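Local structure of biotin protein ligase-like protein of unknown function (Silicibacter sp., 3BFM) at residues D47-L61 / T118-W132. The protein is of unknown function but belongs to the biotin/lipoate protein ligase family and binds calcium in the crystal. Residues are numbered along the deposited sequence; the frame is centred on the assembly and turned at random.
Sequences DVLRAALVLAPEVPL and TQPDWLVVGLDLPLW
Arg50 and Asp128 face each other as a non-hydrogen-bonded pair of two antiparallel strands, 48-55 and 123-130. The aliphatic part of the arginine does the touching: CG and CD of Arg50 each lie 3.3 Å from OD2 of Asp128. With CG anti to the carbonyl carbon (chi1 -67°), the chain starts out beside that oxygen. The charged ends do not meet, with Arg50 NE 4.6 Å from Asp128 OD2; guanidinium and carboxylate planes stand 51° apart. On the same face, CG2 of Val54 meets CG2 of Val124 at 4.0 Å. Opposite Ala52 sits Gly126, and their CA atoms are 4.0 Å apart. Four hydrogen-bonded pairs, from Leu49-Leu129 to Leu55-Leu123, join the backbones. At one end Asp47 O accepts from Leu131 N (2.7 Å) and Trp132 N (3.3 Å), both from the same face of its carbonyl plane. A water also bridges Asp47 O to Trp132 O. At the other end, the Gln119 amide lies alongside Glu58, and Leu61 N donates to Thr118 O. These are inner strands of the ligase-family mixed sheet, flanked by 39-44 and 102-111. Further out, Asp128 OD1 forms a salt bridge with Arg108, and Arg50 NH1 makes a long, weak ion pair with Asp22, a calcium ligand. With an alanine at Arg50, Asp128 OD2 would probably lose the aliphatic chain it packs on, and Asp22 its weak partner. The leucine and valine face is thus apolar and partly covered by helix 156-175; the other is apolar at Val54 and Val124 but charged near the calcium.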
# COMPACT_ATOMS: atom_id res chain seq x y z
N ASP A 47 18.55 22.46 -2.93
CA ASP A 47 18.45 22.82 -4.36
C ASP A 47 17.75 21.78 -5.25
O ASP A 47 17.49 22.06 -6.42
CB ASP A 47 19.85 23.03 -4.93
CG ASP A 47 20.51 24.26 -4.41
OD1 ASP A 47 19.93 24.96 -3.54
OD2 ASP A 47 21.66 24.46 -4.84
N VAL A 48 17.48 20.61 -4.72
CA VAL A 48 16.93 19.53 -5.53
C VAL A 48 16.12 18.58 -4.67
O VAL A 48 16.38 18.41 -3.47
CB VAL A 48 18.03 18.75 -6.30
CG1 VAL A 48 19.08 18.26 -5.33
CG2 VAL A 48 17.44 17.56 -7.14
N LEU A 49 15.08 18.02 -5.29
CA LEU A 49 14.29 16.94 -4.69
C LEU A 49 14.40 15.70 -5.57
O LEU A 49 14.15 15.77 -6.76
CB LEU A 49 12.81 17.33 -4.52
CG LEU A 49 11.78 16.26 -4.09
CD1 LEU A 49 12.13 15.70 -2.69
CD2 LEU A 49 10.36 16.79 -4.10
N ARG A 50 14.78 14.56 -4.99
CA ARG A 50 14.76 13.31 -5.74
C ARG A 50 13.97 12.30 -4.97
O ARG A 50 14.00 12.32 -3.73
CB ARG A 50 16.17 12.78 -6.06
CG ARG A 50 16.91 13.69 -7.04
CD ARG A 50 18.36 13.26 -7.17
NE ARG A 50 19.13 13.82 -6.08
CZ ARG A 50 20.38 13.48 -5.78
NH1 ARG A 50 21.04 12.57 -6.48
NH2 ARG A 50 20.98 14.07 -4.77
N ALA A 51 13.23 11.46 -5.69
CA ALA A 51 12.50 10.40 -5.07
C ALA A 51 12.23 9.31 -6.05
O ALA A 51 12.33 9.50 -7.27
CB ALA A 51 11.21 10.95 -4.41
N ALA A 52 11.96 8.13 -5.55
CA ALA A 52 11.70 6.98 -6.46
C ALA A 52 10.76 6.03 -5.73
O ALA A 52 10.90 5.81 -4.55
CB ALA A 52 13.00 6.27 -6.92
N LEU A 53 9.81 5.49 -6.50
CA LEU A 53 8.80 4.52 -6.04
C LEU A 53 9.02 3.16 -6.67
O LEU A 53 9.18 3.07 -7.91
CB LEU A 53 7.41 4.92 -6.51
CG LEU A 53 6.99 6.38 -6.48
CD1 LEU A 53 5.59 6.44 -7.06
CD2 LEU A 53 7.03 6.90 -5.05
N VAL A 54 8.99 2.12 -5.83
CA VAL A 54 9.04 0.72 -6.30
C VAL A 54 7.59 0.23 -6.42
O VAL A 54 6.80 0.34 -5.46
CB VAL A 54 9.82 -0.21 -5.35
CG1 VAL A 54 9.68 -1.68 -5.80
CG2 VAL A 54 11.31 0.26 -5.23
N LEU A 55 7.28 -0.28 -7.62
CA LEU A 55 5.98 -0.81 -7.99
C LEU A 55 6.12 -2.24 -8.55
O LEU A 55 7.21 -2.66 -8.98
CB LEU A 55 5.37 0.08 -9.06
CG LEU A 55 5.31 1.56 -8.69
CD1 LEU A 55 4.83 2.43 -9.85
CD2 LEU A 55 4.39 1.70 -7.49
N ALA A 56 5.02 -2.98 -8.53
CA ALA A 56 4.97 -4.31 -9.13
C ALA A 56 3.60 -4.63 -9.73
O ALA A 56 2.90 -5.51 -9.23
CB ALA A 56 5.38 -5.36 -8.09
N PRO A 57 3.22 -3.95 -10.83
CA PRO A 57 1.93 -4.23 -11.46
C PRO A 57 1.95 -5.58 -12.18
O PRO A 57 2.92 -5.93 -12.86
CB PRO A 57 1.75 -3.08 -12.43
CG PRO A 57 3.13 -2.64 -12.76
CD PRO A 57 4.01 -2.95 -11.57
N GLU A 58 0.91 -6.37 -12.01
CA GLU A 58 0.92 -7.72 -12.55
C GLU A 58 0.29 -7.70 -13.94
O GLU A 58 -0.81 -8.19 -14.16
CB GLU A 58 0.22 -8.67 -11.59
CG GLU A 58 1.05 -8.89 -10.35
CD GLU A 58 0.20 -9.20 -9.14
OE1 GLU A 58 -0.29 -8.24 -8.50
OE2 GLU A 58 0.05 -10.40 -8.83
N VAL A 59 1.02 -7.10 -14.87
CA VAL A 59 0.64 -7.02 -16.26
C VAL A 59 1.90 -7.07 -17.10
O VAL A 59 3.01 -6.90 -16.58
CB VAL A 59 -0.14 -5.72 -16.59
CG1 VAL A 59 -1.39 -5.59 -15.75
CG2 VAL A 59 0.74 -4.47 -16.45
N PRO A 60 1.77 -7.31 -18.40
CA PRO A 60 2.98 -7.26 -19.22
C PRO A 60 3.62 -5.88 -19.26
O PRO A 60 2.92 -4.89 -19.11
CB PRO A 60 2.46 -7.61 -20.60
CG PRO A 60 1.21 -8.41 -20.33
CD PRO A 60 0.59 -7.71 -19.20
N LEU A 61 4.92 -5.83 -19.54
CA LEU A 61 5.67 -4.56 -19.57
C LEU A 61 5.00 -3.51 -20.43
O LEU A 61 5.02 -2.34 -20.09
CB LEU A 61 7.08 -4.79 -20.09
CG LEU A 61 8.01 -3.57 -20.06
CD1 LEU A 61 8.26 -3.10 -18.63
CD2 LEU A 61 9.31 -3.89 -20.78
N THR A 118 6.70 -9.67 -21.37
CA THR A 118 6.99 -10.24 -20.06
C THR A 118 6.42 -9.36 -18.94
O THR A 118 6.56 -8.14 -18.99
CB THR A 118 8.50 -10.33 -19.89
OG1 THR A 118 9.03 -11.13 -20.97
CG2 THR A 118 8.90 -10.94 -18.58
N GLN A 119 5.84 -9.99 -17.93
CA GLN A 119 5.42 -9.28 -16.74
C GLN A 119 6.66 -8.98 -15.91
O GLN A 119 7.42 -9.89 -15.61
CB GLN A 119 4.42 -10.10 -15.95
CG GLN A 119 4.03 -9.48 -14.62
CD GLN A 119 3.04 -10.31 -13.90
OE1 GLN A 119 2.04 -10.71 -14.47
NE2 GLN A 119 3.30 -10.57 -12.63
N PRO A 120 6.91 -7.71 -15.58
CA PRO A 120 8.15 -7.47 -14.86
C PRO A 120 8.06 -7.86 -13.38
O PRO A 120 6.99 -7.83 -12.78
CB PRO A 120 8.40 -5.94 -15.06
CG PRO A 120 7.15 -5.35 -15.56
CD PRO A 120 6.14 -6.46 -15.84
N ASP A 121 9.19 -8.21 -12.78
CA ASP A 121 9.21 -8.50 -11.34
C ASP A 121 9.09 -7.20 -10.58
O ASP A 121 8.71 -7.18 -9.42
CB ASP A 121 10.51 -9.16 -10.93
CG ASP A 121 10.69 -10.56 -11.53
OD1 ASP A 121 9.70 -11.21 -11.93
OD2 ASP A 121 11.86 -11.01 -11.59
N TRP A 122 9.50 -6.10 -11.22
CA TRP A 122 9.46 -4.78 -10.59
C TRP A 122 9.53 -3.69 -11.61
O TRP A 122 10.03 -3.86 -12.71
CB TRP A 122 10.58 -4.61 -9.57
CG TRP A 122 11.95 -4.77 -10.11
CD1 TRP A 122 12.73 -5.91 -10.04
CD2 TRP A 122 12.77 -3.78 -10.76
NE1 TRP A 122 13.93 -5.69 -10.62
CE2 TRP A 122 13.99 -4.40 -11.08
CE3 TRP A 122 12.57 -2.45 -11.15
CZ2 TRP A 122 15.01 -3.74 -11.73
CZ3 TRP A 122 13.60 -1.78 -11.79
CH2 TRP A 122 14.80 -2.44 -12.08
N LEU A 123 9.07 -2.51 -11.18
CA LEU A 123 9.17 -1.30 -11.92
C LEU A 123 9.45 -0.16 -10.94
O LEU A 123 8.93 -0.17 -9.84
CB LEU A 123 7.86 -1.08 -12.65
CG LEU A 123 7.83 -0.04 -13.76
CD1 LEU A 123 6.98 -0.53 -14.96
CD2 LEU A 123 7.32 1.31 -13.23
N VAL A 124 10.29 0.79 -11.33
CA VAL A 124 10.58 1.96 -10.48
C VAL A 124 10.33 3.21 -11.27
O VAL A 124 10.74 3.30 -12.43
CB VAL A 124 12.07 1.96 -10.01
CG1 VAL A 124 12.46 3.29 -9.37
CG2 VAL A 124 12.32 0.77 -9.06
N VAL A 125 9.64 4.16 -10.65
CA VAL A 125 9.48 5.51 -11.21
C VAL A 125 10.21 6.51 -10.35
O VAL A 125 10.00 6.57 -9.15
CB VAL A 125 7.99 5.90 -11.34
CG1 VAL A 125 7.86 7.35 -11.78
CG2 VAL A 125 7.34 4.97 -12.29
N GLY A 126 11.05 7.33 -10.97
CA GLY A 126 11.84 8.29 -10.22
C GLY A 126 11.50 9.71 -10.62
O GLY A 126 11.22 9.96 -11.80
N LEU A 127 11.51 10.60 -9.63
CA LEU A 127 11.30 12.01 -9.83
C LEU A 127 12.63 12.73 -9.54
O LEU A 127 13.30 12.42 -8.54
CB LEU A 127 10.20 12.49 -8.84
CG LEU A 127 9.98 14.00 -8.78
CD1 LEU A 127 9.50 14.52 -10.16
CD2 LEU A 127 9.00 14.43 -7.64
N ASP A 128 13.04 13.61 -10.45
CA ASP A 128 14.14 14.53 -10.19
C ASP A 128 13.60 15.96 -10.43
O ASP A 128 13.10 16.26 -11.51
CB ASP A 128 15.32 14.25 -11.09
CG ASP A 128 16.12 13.00 -10.68
OD1 ASP A 128 15.60 11.87 -10.79
OD2 ASP A 128 17.29 13.17 -10.28
N LEU A 129 13.66 16.81 -9.41
CA LEU A 129 13.10 18.13 -9.54
C LEU A 129 14.08 19.16 -8.98
O LEU A 129 14.39 19.14 -7.77
CB LEU A 129 11.74 18.22 -8.81
CG LEU A 129 10.92 19.50 -8.87
CD1 LEU A 129 10.32 19.67 -10.28
CD2 LEU A 129 9.78 19.57 -7.81
N PRO A 130 14.57 20.04 -9.85
CA PRO A 130 15.36 21.15 -9.35
C PRO A 130 14.55 22.18 -8.61
O PRO A 130 13.50 22.56 -9.06
CB PRO A 130 15.95 21.74 -10.62
CG PRO A 130 14.98 21.42 -11.69
CD PRO A 130 14.39 20.11 -11.32
N LEU A 131 15.06 22.62 -7.46
CA LEU A 131 14.35 23.58 -6.62
C LEU A 131 14.95 24.97 -6.82
O LEU A 131 14.20 25.92 -6.98
CB LEU A 131 14.45 23.16 -5.18
CG LEU A 131 13.81 21.80 -4.86
CD1 LEU A 131 14.07 21.48 -3.36
CD2 LEU A 131 12.33 21.76 -5.16
N TRP A 132 16.27 25.08 -6.79
CA TRP A 132 16.98 26.28 -7.22
C TRP A 132 17.89 25.91 -8.39
O TRP A 132 18.31 24.76 -8.50
CB TRP A 132 17.87 26.78 -6.10
CG TRP A 132 17.11 27.25 -4.92
CD1 TRP A 132 17.12 26.70 -3.68
CD2 TRP A 132 16.24 28.39 -4.84
NE1 TRP A 132 16.32 27.41 -2.85
CE2 TRP A 132 15.77 28.45 -3.54
CE3 TRP A 132 15.83 29.37 -5.74
CZ2 TRP A 132 14.87 29.44 -3.11
CZ3 TRP A 132 14.94 30.35 -5.33
CH2 TRP A 132 14.47 30.38 -4.02
O HOH W 1 19.14 22.05 -8.67
O HOH W 2 5.43 -6.14 -11.80